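Local coordinates for protein galactokinase (Bifidobacterium longum subsp. infantis ATCC 15697 = JCM 1222 = DSM 20088, PDB 6TEQ) that probably transfers a phosphate from ATP to galactose as a GHMP-family galactokinase, and here binds 2-deoxy-2-fluoro-galactose, at residues Ile7-His12 and Ala403-Ala408; Gly39-Ile44 and Ile58-Arg63; Lys297-His302 and Asp339-Val344. All blocks are in the same frame, centred on the assembly; numbering follows the deposited sequence.

Contact 1 (Ile7-His12 and Ala403-Ala408); sequences IEPLTH and ALPAFA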
ATOM      1  N   ILE A   7     -12.339  11.323  -6.664  0.50 14.24           N
ATOM      2  CA  ILE A   7     -12.920   9.960  -6.489  0.50 14.28           C
ATOM      3  C   ILE A   7     -13.267   9.817  -5.015  0.50 14.62           C
ATOM      4  O   ILE A   7     -12.331   9.669  -4.216  0.50 14.81           O
ATOM      5  CB  ILE A   7     -11.908   8.876  -6.895  0.50 16.56           C
ATOM      6  CG1 ILE A   7     -11.504   9.038  -8.358  0.50 18.00           C
ATOM      7  CG2 ILE A   7     -12.446   7.485  -6.610  0.50 17.95           C
ATOM      8  CD1 ILE A   7     -12.695   9.154  -9.260  0.50 21.80           C
ATOM      9  N   GLU A   8     -14.548   9.874  -4.671  0.50 15.93           N
ATOM     10  CA  GLU A   8     -15.021   9.928  -3.270  0.50 17.20           C
ATOM     11  C   GLU A   8     -14.984   8.518  -2.676  0.50 15.98           C
ATOM     12  O   GLU A   8     -15.143   7.522  -3.385  0.50 16.31           O
ATOM     13  CB  GLU A   8     -16.408  10.554  -3.211  0.50 18.81           C
ATOM     14  CG  GLU A   8     -16.419  12.038  -3.539  0.50 23.77           C
ATOM     15  CD  GLU A   8     -15.559  12.877  -2.607  0.50 26.03           C
ATOM     16  OE1 GLU A   8     -14.828  13.790  -3.074  0.50 26.22           O
ATOM     17  OE2 GLU A   8     -15.576  12.576  -1.411  0.50 26.73           O
ATOM     18  N   PRO A   9     -14.774   8.351  -1.354  1.00 15.02           N
ATOM     19  CA  PRO A   9     -14.852   7.006  -0.811  1.00 16.06           C
ATOM     20  C   PRO A   9     -16.330   6.623  -0.629  1.00 14.92           C
ATOM     21  O   PRO A   9     -17.189   7.418  -0.337  1.00 16.95           O
ATOM     22  CB  PRO A   9     -14.202   7.113   0.574  1.00 16.90           C
ATOM     23  CG  PRO A   9     -14.370   8.566   0.923  1.00 18.94           C
ATOM     24  CD  PRO A   9     -14.296   9.333  -0.386  1.00 15.37           C
ATOM     25  N   LEU A  10     -16.586   5.342  -0.811  1.00 13.14           N
ATOM     26  CA  LEU A  10     -17.849   4.707  -0.462  1.00 14.77           C
ATOM     27  C   LEU A  10     -18.043   4.831   1.046  1.00 14.10           C
ATOM     28  O   LEU A  10     -17.131   4.488   1.855  1.00 17.02           O
ATOM     29  CB  LEU A  10     -17.848   3.226  -0.885  1.00 15.23           C
ATOM     30  CG  LEU A  10     -17.823   2.912  -2.374  1.00 16.37           C
ATOM     31  CD1 LEU A  10     -17.460   1.439  -2.559  1.00 19.05           C
ATOM     32  CD2 LEU A  10     -19.148   3.227  -3.060  1.00 20.23           C
ATOM     33  N   THR A  11     -19.241   5.200   1.435  1.00 16.49           N
ATOM     34  CA  THR A  11     -19.646   5.130   2.844  1.00 17.68           C
ATOM     35  C   THR A  11     -19.810   3.656   3.264  1.00 16.39           C
ATOM     36  O   THR A  11     -19.923   2.750   2.392  1.00 15.36           O
ATOM     37  CB  THR A  11     -20.938   5.931   3.071  1.00 20.13           C
ATOM     38  OG1 THR A  11     -21.997   5.266   2.381  1.00 20.85           O
ATOM     39  CG2 THR A  11     -20.811   7.369   2.624  1.00 25.41           C
ATOM     40  N   HIS A  12     -19.797   3.440   4.569  1.00 18.24           N
ATOM     41  CA  HIS A  12     -20.107   2.114   5.158  1.00 19.33           C
ATOM     42  C   HIS A  12     -21.398   1.618   4.493  1.00 19.07           C
ATOM     43  O   HIS A  12     -21.460   0.467   4.051  1.00 19.84           O
ATOM     44  CB  HIS A  12     -20.139   2.244   6.686  1.00 22.16           C
ATOM     45  CG  HIS A  12     -21.040   1.288   7.392  1.00 24.96           C
ATOM     46  ND1 HIS A  12     -20.688  -0.033   7.581  1.00 26.27           N
ATOM     47  CD2 HIS A  12     -22.275   1.450   7.935  1.00 29.97           C
ATOM     48  CE1 HIS A  12     -21.659  -0.638   8.232  1.00 27.11           C
ATOM     49  NE2 HIS A  12     -22.640   0.238   8.469  1.00 30.09           N
ATOM     50  N   ALA A 403      -8.060  12.859  -8.572  1.00 12.43           N
ATOM     51  CA  ALA A 403      -7.635  13.093  -7.204  1.00 12.49           C
ATOM     52  C   ALA A 403      -8.572  12.373  -6.260  1.00 12.43           C
ATOM     53  O   ALA A 403      -9.593  11.854  -6.640  1.00 13.27           O
ATOM     54  CB  ALA A 403      -7.577  14.587  -6.946  1.00 12.76           C
ATOM     55  N   LEU A 404      -8.124  12.236  -5.023  1.00 13.30           N
ATOM     56  CA  LEU A 404      -8.920  11.552  -3.981  1.00 14.71           C
ATOM     57  C   LEU A 404      -8.767  12.389  -2.726  1.00 12.93           C
ATOM     58  O   LEU A 404      -7.644  12.783  -2.407  1.00 16.31           O
ATOM     59  CB  LEU A 404      -8.328  10.162  -3.662  1.00 19.27           C
ATOM     60  CG  LEU A 404      -8.340   8.984  -4.612  1.00 24.87           C
ATOM     61  CD1 LEU A 404      -7.326   9.212  -5.679  1.00 21.19           C
ATOM     62  CD2 LEU A 404      -7.954   7.729  -3.795  1.00 20.99           C
ATOM     63  N   PRO A 405      -9.842  12.585  -1.932  1.00 12.42           N
ATOM     64  CA  PRO A 405      -9.693  13.084  -0.578  1.00 13.25           C
ATOM     65  C   PRO A 405      -8.913  12.057   0.232  1.00 14.33           C
ATOM     66  O   PRO A 405      -8.997  10.852  -0.046  1.00 15.43           O
ATOM     67  CB  PRO A 405     -11.109  13.224  -0.068  1.00 15.71           C
ATOM     68  CG  PRO A 405     -11.870  12.199  -0.862  1.00 16.82           C
ATOM     69  CD  PRO A 405     -11.218  12.200  -2.236  1.00 14.91           C
ATOM     70  N   ALA A 406      -8.195  12.554   1.216  1.00 13.47           N
ATOM     71  CA  ALA A 406      -7.311  11.668   1.995  1.00 13.78           C
ATOM     72  C   ALA A 406      -7.155  12.204   3.405  1.00 14.82           C
ATOM     73  O   ALA A 406      -6.868  13.364   3.593  1.00 17.27           O
ATOM     74  CB  ALA A 406      -5.998  11.441   1.297  1.00 15.71           C
ATOM     75  N   PHE A 407      -7.139  11.277   4.326  1.00 15.97           N
ATOM     76  CA  PHE A 407      -6.809  11.513   5.737  1.00 14.05           C
ATOM     77  C   PHE A 407      -6.547  10.131   6.307  1.00 12.83           C
ATOM     78  O   PHE A 407      -6.946   9.131   5.677  1.00 13.06           O
ATOM     79  CB  PHE A 407      -7.949  12.238   6.431  1.00 15.94           C
ATOM     80  CG  PHE A 407      -9.309  11.638   6.180  1.00 19.25           C
ATOM     81  CD1 PHE A 407      -9.824  10.631   6.977  1.00 21.54           C
ATOM     82  CD2 PHE A 407     -10.095  12.170   5.154  1.00 25.66           C
ATOM     83  CE1 PHE A 407     -11.094  10.113   6.708  1.00 25.18           C
ATOM     84  CE2 PHE A 407     -11.360  11.654   4.892  1.00 26.81           C
ATOM     85  CZ  PHE A 407     -11.858  10.623   5.670  1.00 25.87           C
ATOM     86  N   ALA A 408      -6.031  10.079   7.494  1.00 12.84           N
ATOM     87  CA  ALA A 408      -5.725   8.808   8.154  1.00 12.55           C
ATOM     88  C   ALA A 408      -7.024   8.223   8.691  1.00 10.30           C
ATOM     89  O   ALA A 408      -7.660   8.762   9.626  1.00 13.20           O
ATOM     90  CB  ALA A 408      -4.716   9.025   9.251  1.00 13.84           C
TER
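Ile7 N donates to Ala403 O over 2.8 Å, with an N-H...O angle of 167°. This nearly straight backbone bond is the sole hydrogen bond between the segments. Beyond it the contact is van der Waals. Ile7 O lies 3.4 Å from Pro405 CD, and the side chains of Ile7 and Leu404 touch more loosely, with Ile7 CB 4.2 Å from Leu404 CG. Pro405 is the central side chain. Its CG sits 3.8 Å from Pro9 CD, so the two proline rings meet at one corner each and lie at a slant. Ile7 and Glu8 each have two deposited conformers, and their side-chain contacts hold for the one modelled here. In it the Glu8 carboxylate also reaches the Pro405 ring. The Glu8 side chain starts out away from it, but a bend at chi2 (-60°) turns the carboxylate back across the ring.

The pairing belongs to the edge of a mixed five-stranded sheet. Strand 5-6 is its outermost member and runs parallel to strand 402-404. Ala403 is also bonded to the backbone of Glu5, so the Ile7 bond carries the pairing just past the end of the short strand. On its other side Leu404 is bonded to Val234 in strand 230-236.

Further out, Pro134 packs against both Ile7 and Leu404. His62 of the neighbouring strand 54-70 bonds Ile7 O through NE2, which gives this carbonyl a polar partner. Downstream, Thr11 N-caps helix 12-27 through its side chain.

Contact 2 (Gly39-Ile44 and Ile58-Arg63); sequences GRVNLI and IALPHR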
ATOM      1  N   GLY A  39      -7.477   0.919   1.103  1.00 12.17           N
ATOM      2  CA  GLY A  39      -6.222   1.234   0.425  1.00 11.35           C
ATOM      3  C   GLY A  39      -5.376   2.111   1.331  1.00 11.61           C
ATOM      4  O   GLY A  39      -5.765   2.360   2.468  1.00 12.04           O
ATOM      5  N   ARG A  40      -4.213   2.538   0.836  1.00 11.11           N
ATOM      6  CA  ARG A  40      -3.258   3.225   1.702  1.00  9.00           C
ATOM      7  C   ARG A  40      -2.482   4.249   0.912  1.00  9.69           C
ATOM      8  O   ARG A  40      -2.226   4.053  -0.313  1.00 11.23           O
ATOM      9  CB  ARG A  40      -2.322   2.205   2.359  1.00 10.28           C
ATOM     10  CG  ARG A  40      -1.371   1.479   1.432  1.00 11.88           C
ATOM     11  CD  ARG A  40      -0.042   2.156   1.301  1.00 12.39           C
ATOM     12  NE  ARG A  40       0.777   1.531   0.260  1.00 14.45           N
ATOM     13  CZ  ARG A  40       0.773   1.830  -1.021  1.00 14.65           C
ATOM     14  NH1 ARG A  40       1.555   1.140  -1.848  1.00 14.54           N
ATOM     15  NH2 ARG A  40       0.109   2.880  -1.490  1.00 15.53           N
ATOM     16  N   VAL A  41      -1.961   5.240   1.631  0.50 11.35           N
ATOM     17  CA  VAL A  41      -0.841   6.060   1.108  0.50 14.84           C
ATOM     18  C   VAL A  41       0.338   5.974   2.076  0.50 12.51           C
ATOM     19  O   VAL A  41       0.201   6.217   3.276  0.50 13.46           O
ATOM     20  CB  VAL A  41      -1.253   7.514   0.833  0.50 16.15           C
ATOM     21  CG1 VAL A  41      -1.950   7.675  -0.486  0.50 17.51           C
ATOM     22  CG2 VAL A  41      -2.191   8.030   1.885  0.50 19.47           C
ATOM     23  N   ASN A  42       1.496   5.701   1.509  1.00 11.15           N
ATOM     24  CA  ASN A  42       2.740   5.700   2.283  1.00 11.14           C
ATOM     25  C   ASN A  42       3.184   7.152   2.380  1.00 11.13           C
ATOM     26  O   ASN A  42       3.502   7.761   1.375  1.00 11.63           O
ATOM     27  CB  ASN A  42       3.782   4.769   1.698  1.00 12.19           C
ATOM     28  CG  ASN A  42       4.847   4.456   2.712  1.00 12.20           C
ATOM     29  OD1 ASN A  42       4.627   4.616   3.909  1.00 12.86           O
ATOM     30  ND2 ASN A  42       5.992   4.062   2.187  1.00 11.82           N
ATOM     31  N   LEU A  43       3.227   7.687   3.581  1.00 10.19           N
ATOM     32  CA  LEU A  43       3.629   9.092   3.705  1.00 11.24           C
ATOM     33  C   LEU A  43       5.103   9.201   3.320  1.00  9.85           C
ATOM     34  O   LEU A  43       5.489  10.183   2.678  1.00 10.97           O
ATOM     35  CB  LEU A  43       3.367   9.626   5.101  1.00 10.36           C
ATOM     36  CG  LEU A  43       1.927   9.651   5.575  1.00 10.26           C
ATOM     37  CD1 LEU A  43       1.906  10.058   7.016  1.00 13.06           C
ATOM     38  CD2 LEU A  43       1.058  10.572   4.723  1.00 11.58           C
ATOM     39  N   ILE A  44       5.923   8.291   3.839  1.00 11.40           N
ATOM     40  CA  ILE A  44       7.376   8.282   3.573  1.00 10.36           C
ATOM     41  C   ILE A  44       7.906   6.945   4.050  1.00 11.92           C
ATOM     42  O   ILE A  44       7.233   6.252   4.792  1.00 12.01           O
ATOM     43  CB  ILE A  44       7.994   9.504   4.328  1.00 10.51           C
ATOM     44  CG1 ILE A  44       9.379   9.825   3.821  1.00 11.25           C
ATOM     45  CG2 ILE A  44       7.967   9.376   5.830  1.00 11.35           C
ATOM     46  CD1 ILE A  44       9.904  11.188   4.252  1.00 11.47           C
ATOM     47  N   ILE A  58      -0.612   5.609   6.036  1.00 11.17           N
ATOM     48  CA  ILE A  58      -1.989   5.821   6.543  1.00  9.63           C
ATOM     49  C   ILE A  58      -2.919   4.981   5.702  1.00 10.99           C
ATOM     50  O   ILE A  58      -2.618   4.707   4.500  1.00 12.00           O
ATOM     51  CB  ILE A  58      -2.389   7.298   6.527  1.00 11.56           C
ATOM     52  CG1 ILE A  58      -2.369   7.893   5.126  1.00 13.07           C
ATOM     53  CG2 ILE A  58      -1.516   8.071   7.490  1.00 11.37           C
ATOM     54  CD1 ILE A  58      -3.063   9.199   4.994  1.00 13.31           C
ATOM     55  N   ALA A  59      -4.029   4.624   6.307  1.00 10.81           N
ATOM     56  CA  ALA A  59      -5.105   3.944   5.574  1.00 12.07           C
ATOM     57  C   ALA A  59      -5.987   5.036   4.979  1.00 11.56           C
ATOM     58  O   ALA A  59      -6.385   6.007   5.696  1.00 15.07           O
ATOM     59  CB  ALA A  59      -5.888   3.068   6.495  1.00 12.21           C
ATOM     60  N   LEU A  60      -6.343   4.903   3.713  1.00 11.27           N
ATOM     61  CA  LEU A  60      -7.323   5.806   3.097  1.00 11.41           C
ATOM     62  C   LEU A  60      -8.743   5.503   3.582  1.00 11.35           C
ATOM     63  O   LEU A  60      -9.060   4.401   4.023  1.00 12.27           O
ATOM     64  CB  LEU A  60      -7.229   5.690   1.586  1.00 12.67           C
ATOM     65  CG  LEU A  60      -6.001   6.296   0.938  1.00 13.92           C
ATOM     66  CD1 LEU A  60      -5.987   5.847  -0.498  1.00 14.59           C
ATOM     67  CD2 LEU A  60      -6.059   7.812   1.012  1.00 14.85           C
ATOM     68  N   PRO A  61      -9.690   6.447   3.421  1.00 12.29           N
ATOM     69  CA  PRO A  61     -11.075   6.112   3.679  1.00 12.70           C
ATOM     70  C   PRO A  61     -11.647   5.171   2.608  1.00 10.78           C
ATOM     71  O   PRO A  61     -12.656   4.522   2.827  1.00 13.09           O
ATOM     72  CB  PRO A  61     -11.752   7.452   3.561  1.00 11.24           C
ATOM     73  CG  PRO A  61     -10.850   8.359   2.777  1.00 13.59           C
ATOM     74  CD  PRO A  61      -9.469   7.859   3.072  1.00 12.45           C
ATOM     75  N   HIS A  62     -10.989   5.123   1.469  1.00 10.36           N
ATOM     76  CA  HIS A  62     -11.382   4.315   0.291  1.00 11.13           C
ATOM     77  C   HIS A  62     -11.124   2.852   0.636  1.00 10.23           C
ATOM     78  O   HIS A  62      -9.978   2.491   0.999  1.00 12.15           O
ATOM     79  CB  HIS A  62     -10.557   4.675  -0.938  1.00 12.26           C
ATOM     80  CG  HIS A  62     -10.757   6.090  -1.337  1.00 12.13           C
ATOM     81  ND1 HIS A  62     -10.220   7.113  -0.579  1.00 12.45           N
ATOM     82  CD2 HIS A  62     -11.450   6.653  -2.355  1.00 11.90           C
ATOM     83  CE1 HIS A  62     -10.605   8.274  -1.108  1.00 12.68           C
ATOM     84  NE2 HIS A  62     -11.324   8.013  -2.224  1.00 11.95           N
ATOM     85  N   ARG A  63     -12.136   2.000   0.519  1.00 10.32           N
ATOM     86  CA  ARG A  63     -12.095   0.598   0.917  1.00 12.21           C
ATOM     87  C   ARG A  63     -12.579  -0.300  -0.213  1.00 12.06           C
ATOM     88  O   ARG A  63     -13.419   0.147  -1.072  1.00 13.91           O
ATOM     89  CB  ARG A  63     -12.883   0.388   2.180  1.00 11.77           C
ATOM     90  CG  ARG A  63     -12.322   1.176   3.379  1.00 12.52           C
ATOM     91  CD  ARG A  63     -13.324   1.435   4.480  1.00 15.06           C
ATOM     92  NE  ARG A  63     -13.593   0.319   5.393  1.00 13.56           N
ATOM     93  CZ  ARG A  63     -12.827  -0.071   6.405  1.00 14.74           C
ATOM     94  NH1 ARG A  63     -11.676   0.527   6.654  1.00 14.58           N
ATOM     95  NH2 ARG A  63     -13.243  -1.043   7.202  1.00 17.08           N
TER
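Val41 and Ile58 exchange two backbone hydrogen bonds. Ile58 N reaches Val41 O at 2.9 Å, and Val41 N reaches Ile58 O at 3.0 Å. They form an antiparallel hydrogen-bonded pair; Arg40 and Ala59 beside them form a non-hydrogen-bonded one. Gly39 continues the ladder with both of its polar groups. Its O accepts from Leu60 N at 2.9 Å. Gly39 N then bonds His62 O at 3.0 Å, on the far side of the corner the chain turns at Pro61. The N-to-C directions of 39-42 and 58-60 differ by 139°, so the pair is antiparallel but strongly twisted. Arg40 CA adds a CA-H...O contact of 3.2 Å to Ile58 O.

Val41 and Ile58 lie side by side on one face. Val41 has two deposited conformers, so its very short approach to Ile58 is doubtful. Leu43 CD1 meets Ile58 CG2 at 4.0 Å. Leu60 covers the backbone: its CD1 is 4.0 Å from Arg40 N, while Leu60 CD2 meets Val41 CG2 and also touches Ala406. With an alanine here, the gap left between the Arg40 backbone, Val41 and Ala406 is likely to go unfilled.

Arg40 leaves the other face of this hairpin, shared with Ala59. Its CG stands between the backbone N and the carbonyl carbon (chi1 67°), and chi2 bends the chain again. Arg40 NE forms a salt bridge with Asp191, NH2 bonds Gly138 O, and the side chain touches the alpha anomer of the bound 2-deoxy-2-fluoro-galactose. Backbone bonds and apolar packing thus fix the strands, which leaves the arginine's charged end to the sugar pocket.

Contact 3 (Lys297-His302 and Asp339-Val344); sequences KKRVRH and DYEVTV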
ATOM      1  N   LYS A 297      25.089   1.474  -5.949  1.00 15.29           N
ATOM      2  CA  LYS A 297      25.448   2.511  -4.945  1.00 15.67           C
ATOM      3  C   LYS A 297      24.243   3.438  -4.773  1.00 13.59           C
ATOM      4  O   LYS A 297      23.888   3.779  -3.667  1.00 15.21           O
ATOM      5  CB  LYS A 297      26.656   3.372  -5.381  1.00 15.63           C
ATOM      6  CG  LYS A 297      27.969   2.655  -5.518  1.00 15.38           C
ATOM      7  CD  LYS A 297      29.023   3.640  -6.066  1.00 15.57           C
ATOM      8  CE  LYS A 297      30.350   3.083  -6.510  1.00 21.67           C
ATOM      9  NZ  LYS A 297      31.123   2.597  -5.389  1.00 23.18           N
ATOM     10  N   LYS A 298      23.652   3.820  -5.880  1.00 13.96           N
ATOM     11  CA  LYS A 298      22.491   4.698  -5.894  1.00 14.13           C
ATOM     12  C   LYS A 298      21.343   4.040  -5.108  1.00 13.67           C
ATOM     13  O   LYS A 298      20.647   4.748  -4.312  1.00 14.40           O
ATOM     14  CB  LYS A 298      22.111   5.063  -7.327  1.00 15.15           C
ATOM     15  CG  LYS A 298      22.995   5.979  -8.135  1.00 19.36           C
ATOM     16  CD  LYS A 298      22.331   6.233  -9.519  1.00 26.95           C
ATOM     17  CE  LYS A 298      23.008   7.246 -10.368  1.00 32.22           C
ATOM     18  NZ  LYS A 298      22.381   7.132 -11.710  1.00 39.20           N
ATOM     19  N   ARG A 299      21.010   2.796  -5.412  1.00 12.63           N
ATOM     20  CA  ARG A 299      19.911   2.098  -4.715  1.00 13.41           C
ATOM     21  C   ARG A 299      20.162   2.079  -3.199  1.00 11.21           C
ATOM     22  O   ARG A 299      19.225   2.366  -2.445  1.00 15.42           O
ATOM     23  CB  ARG A 299      19.691   0.681  -5.202  1.00 15.79           C
ATOM     24  CG  ARG A 299      19.516   0.501  -6.698  1.00 15.74           C
ATOM     25  CD  ARG A 299      18.433   1.370  -7.288  1.00 14.35           C
ATOM     26  NE  ARG A 299      18.151   1.051  -8.659  1.00 13.01           N
ATOM     27  CZ  ARG A 299      18.252   1.858  -9.737  1.00 15.00           C
ATOM     28  NH1 ARG A 299      18.600   3.143  -9.633  1.00 15.53           N
ATOM     29  NH2 ARG A 299      17.992   1.354 -10.941  1.00 16.78           N
ATOM     30  N   VAL A 300      21.345   1.727  -2.757  1.00 14.19           N
ATOM     31  CA  VAL A 300      21.724   1.695  -1.307  1.00 14.64           C
ATOM     32  C   VAL A 300      21.640   3.079  -0.684  1.00 15.61           C
ATOM     33  O   VAL A 300      21.046   3.257   0.387  1.00 14.82           O
ATOM     34  CB  VAL A 300      23.078   1.021  -1.067  1.00 13.49           C
ATOM     35  CG1 VAL A 300      23.598   1.187   0.389  1.00 15.15           C
ATOM     36  CG2 VAL A 300      22.922  -0.443  -1.401  1.00 14.10           C
ATOM     37  N   ARG A 301      22.099   4.097  -1.383  1.00 15.46           N
ATOM     38  CA  ARG A 301      22.002   5.475  -0.847  1.00 14.18           C
ATOM     39  C   ARG A 301      20.519   5.806  -0.615  1.00 12.43           C
ATOM     40  O   ARG A 301      20.190   6.398   0.393  1.00 13.22           O
ATOM     41  CB  ARG A 301      22.741   6.449  -1.751  1.00 14.55           C
ATOM     42  CG  ARG A 301      22.596   7.895  -1.315  1.00 16.85           C
ATOM     43  CD  ARG A 301      23.629   8.758  -1.968  1.00 16.27           C
ATOM     44  NE  ARG A 301      23.359   8.800  -3.361  1.00 14.87           N
ATOM     45  CZ  ARG A 301      24.259   8.708  -4.289  1.00 16.87           C
ATOM     46  NH1 ARG A 301      25.531   8.539  -3.922  1.00 23.14           N
ATOM     47  NH2 ARG A 301      23.875   8.717  -5.564  1.00 22.60           N
ATOM     48  N   HIS A 302      19.635   5.520  -1.586  1.00 13.48           N
ATOM     49  CA  HIS A 302      18.202   5.766  -1.396  1.00 13.38           C
ATOM     50  C   HIS A 302      17.817   5.043  -0.112  1.00 11.00           C
ATOM     51  O   HIS A 302      17.168   5.678   0.699  1.00 11.97           O
ATOM     52  CB  HIS A 302      17.370   5.250  -2.577  1.00 12.00           C
ATOM     53  CG  HIS A 302      15.945   5.259  -2.164  1.00 13.28           C
ATOM     54  ND1 HIS A 302      15.263   6.401  -2.047  1.00 12.03           N
ATOM     55  CD2 HIS A 302      15.139   4.259  -1.766  1.00 11.27           C
ATOM     56  CE1 HIS A 302      14.079   6.173  -1.492  1.00 12.19           C
ATOM     57  NE2 HIS A 302      13.964   4.838  -1.340  1.00 11.68           N
ATOM     58  N   ASP A 339      18.039   8.417  -7.422  1.00 12.92           N
ATOM     59  CA  ASP A 339      18.825   7.266  -6.914  1.00 13.06           C
ATOM     60  C   ASP A 339      18.061   5.971  -7.175  1.00 13.83           C
ATOM     61  O   ASP A 339      18.694   4.994  -7.459  1.00 15.64           O
ATOM     62  CB  ASP A 339      19.219   7.457  -5.460  1.00 13.89           C
ATOM     63  CG  ASP A 339      20.461   8.342  -5.333  1.00 15.72           C
ATOM     64  OD1 ASP A 339      21.268   8.442  -6.338  1.00 17.64           O
ATOM     65  OD2 ASP A 339      20.682   8.882  -4.246  1.00 16.81           O
ATOM     66  N   TYR A 340      16.783   5.913  -6.805  1.00 12.96           N
ATOM     67  CA  TYR A 340      16.024   4.656  -6.983  1.00 12.78           C
ATOM     68  C   TYR A 340      15.433   4.496  -8.381  1.00 12.88           C
ATOM     69  O   TYR A 340      15.202   3.310  -8.815  1.00 16.18           O
ATOM     70  CB  TYR A 340      14.989   4.454  -5.905  1.00 12.98           C
ATOM     71  CG  TYR A 340      14.965   3.077  -5.320  1.00 14.09           C
ATOM     72  CD1 TYR A 340      16.092   2.582  -4.635  1.00 12.52           C
ATOM     73  CD2 TYR A 340      13.870   2.219  -5.477  1.00 11.81           C
ATOM     74  CE1 TYR A 340      16.125   1.321  -4.134  1.00 13.09           C
ATOM     75  CE2 TYR A 340      13.906   0.933  -4.940  1.00 13.02           C
ATOM     76  CZ  TYR A 340      15.019   0.499  -4.234  1.00 14.49           C
ATOM     77  OH  TYR A 340      15.064  -0.765  -3.721  1.00 16.14           O
ATOM     78  N   GLU A 341      15.329   5.587  -9.137  1.00 13.35           N
ATOM     79  CA  GLU A 341      14.937   5.541 -10.584  1.00 13.96           C
ATOM     80  C   GLU A 341      13.605   4.793 -10.703  1.00 14.43           C
ATOM     81  O   GLU A 341      13.475   3.894 -11.554  1.00 15.57           O
ATOM     82  CB  GLU A 341      16.060   4.989 -11.441  1.00 14.73           C
ATOM     83  CG  GLU A 341      17.267   5.891 -11.448  1.00 18.14           C
ATOM     84  CD  GLU A 341      18.267   5.343 -12.443  1.00 17.23           C
ATOM     85  OE1 GLU A 341      19.041   4.413 -12.054  1.00 17.54           O
ATOM     86  OE2 GLU A 341      18.148   5.709 -13.642  1.00 27.77           O
ATOM     87  N   VAL A 342      12.611   5.188  -9.880  1.00 14.29           N
ATOM     88  CA  VAL A 342      11.257   4.565  -9.970  1.00 14.76           C
ATOM     89  C   VAL A 342      10.190   5.601 -10.313  1.00 12.63           C
ATOM     90  O   VAL A 342       9.029   5.314 -10.150  1.00 15.24           O
ATOM     91  CB  VAL A 342      10.881   3.754  -8.712  1.00 13.29           C
ATOM     92  CG1 VAL A 342      11.861   2.633  -8.464  1.00 12.76           C
ATOM     93  CG2 VAL A 342      10.747   4.673  -7.493  1.00 13.04           C
ATOM     94  N   THR A 343      10.569   6.783 -10.760  1.00 13.21           N
ATOM     95  CA  THR A 343       9.576   7.777 -11.179  1.00 13.20           C
ATOM     96  C   THR A 343       9.457   7.768 -12.704  1.00 13.86           C
ATOM     97  O   THR A 343      10.244   7.106 -13.422  1.00 16.89           O
ATOM     98  CB  THR A 343       9.909   9.165 -10.634  1.00 13.52           C
ATOM     99  OG1 THR A 343      11.055   9.695 -11.301  1.00 15.06           O
ATOM    100  CG2 THR A 343      10.055   9.173  -9.119  1.00 12.53           C
ATOM    101  N   VAL A 344       8.450   8.465 -13.167  1.00 14.69           N
ATOM    102  CA  VAL A 344       8.102   8.633 -14.595  1.00 13.24           C
ATOM    103  C   VAL A 344       7.719  10.081 -14.728  1.00 14.18           C
ATOM    104  O   VAL A 344       7.415  10.747 -13.721  1.00 13.70           O
ATOM    105  CB  VAL A 344       6.989   7.672 -15.048  1.00 14.88           C
ATOM    106  CG1 VAL A 344       7.418   6.228 -14.900  1.00 17.76           C
ATOM    107  CG2 VAL A 344       5.676   7.924 -14.319  1.00 14.70           C
TER
HETATM  108  O   HOH W   1      18.843   1.937 -13.826  1.00 36.66           O
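Arg301 grips Asp339 side-on in a salt bridge, NE bonding OD2 at 2.8 Å and NH2 bonding OD1 at 2.7 Å. The guanidinium and carboxylate planes are turned 43° apart, so the grip is not coplanar. The densest packing is beside it, at the buried His302 and Tyr340. Tyr340 CB sits over the His302 ring, a CH-pi contact of 4.2 Å to its centroid, and His302 CD2 comes over the tyrosine face. Those two rings are oblique. The aliphatic part of Arg299 crosses the Tyr340 ring at a slant, with Arg299 CD 3.7 Å from Tyr340 CD1. Its chain bends at chi2 (-54°) and carries the guanidinium over the loop. There NH1 forms a salt bridge with Glu341 OE1 at 2.8 Å, meeting it on the anti side. NH1 also hydrogen-bonds Asp339 O at 2.9 Å. Tyr340 O lies over the guanidinium face without a bond; Arg251 NE takes it.

The outer side is looser. Arg299 NH2 makes a weak bond to Glu341 OE1, and a water bridges the same two atoms. Lys298 NZ stays 4.3 Å from Glu341 OE1, too far for a salt bridge, though the opposite charges may still attract.

Tyr340 OH bonds Tyr50 OH, and its ring meets that of His47. His302 bonds Ser335 through ND1 and Glu46 O through NE2. Tyr340 and His302 are thus second-shell residues behind Glu46, His47 and Tyr50 of the fluorogalactose pocket.

Contact 2 closes first along the chain, as a hairpin of strands 33-42 and 54-70. Contact 3 follows and joins helix 294-318 to a loop in the C-terminal half. Contact 1 joins segments near the two ends of the chain and spans both others in sequence. Contacts 1 and 2 have centres about 10 Å apart. They touch directly, where the loop after strand 5-6 and the end of strand 402-404 rest on strand 54-70. Contact 3 lies about 23 Å from contact 2 and about 31 Å from contact 1, centre to centre. The fluorogalactose pocket draws on Arg40 of contact 2, while contact 3 backs other pocket residues.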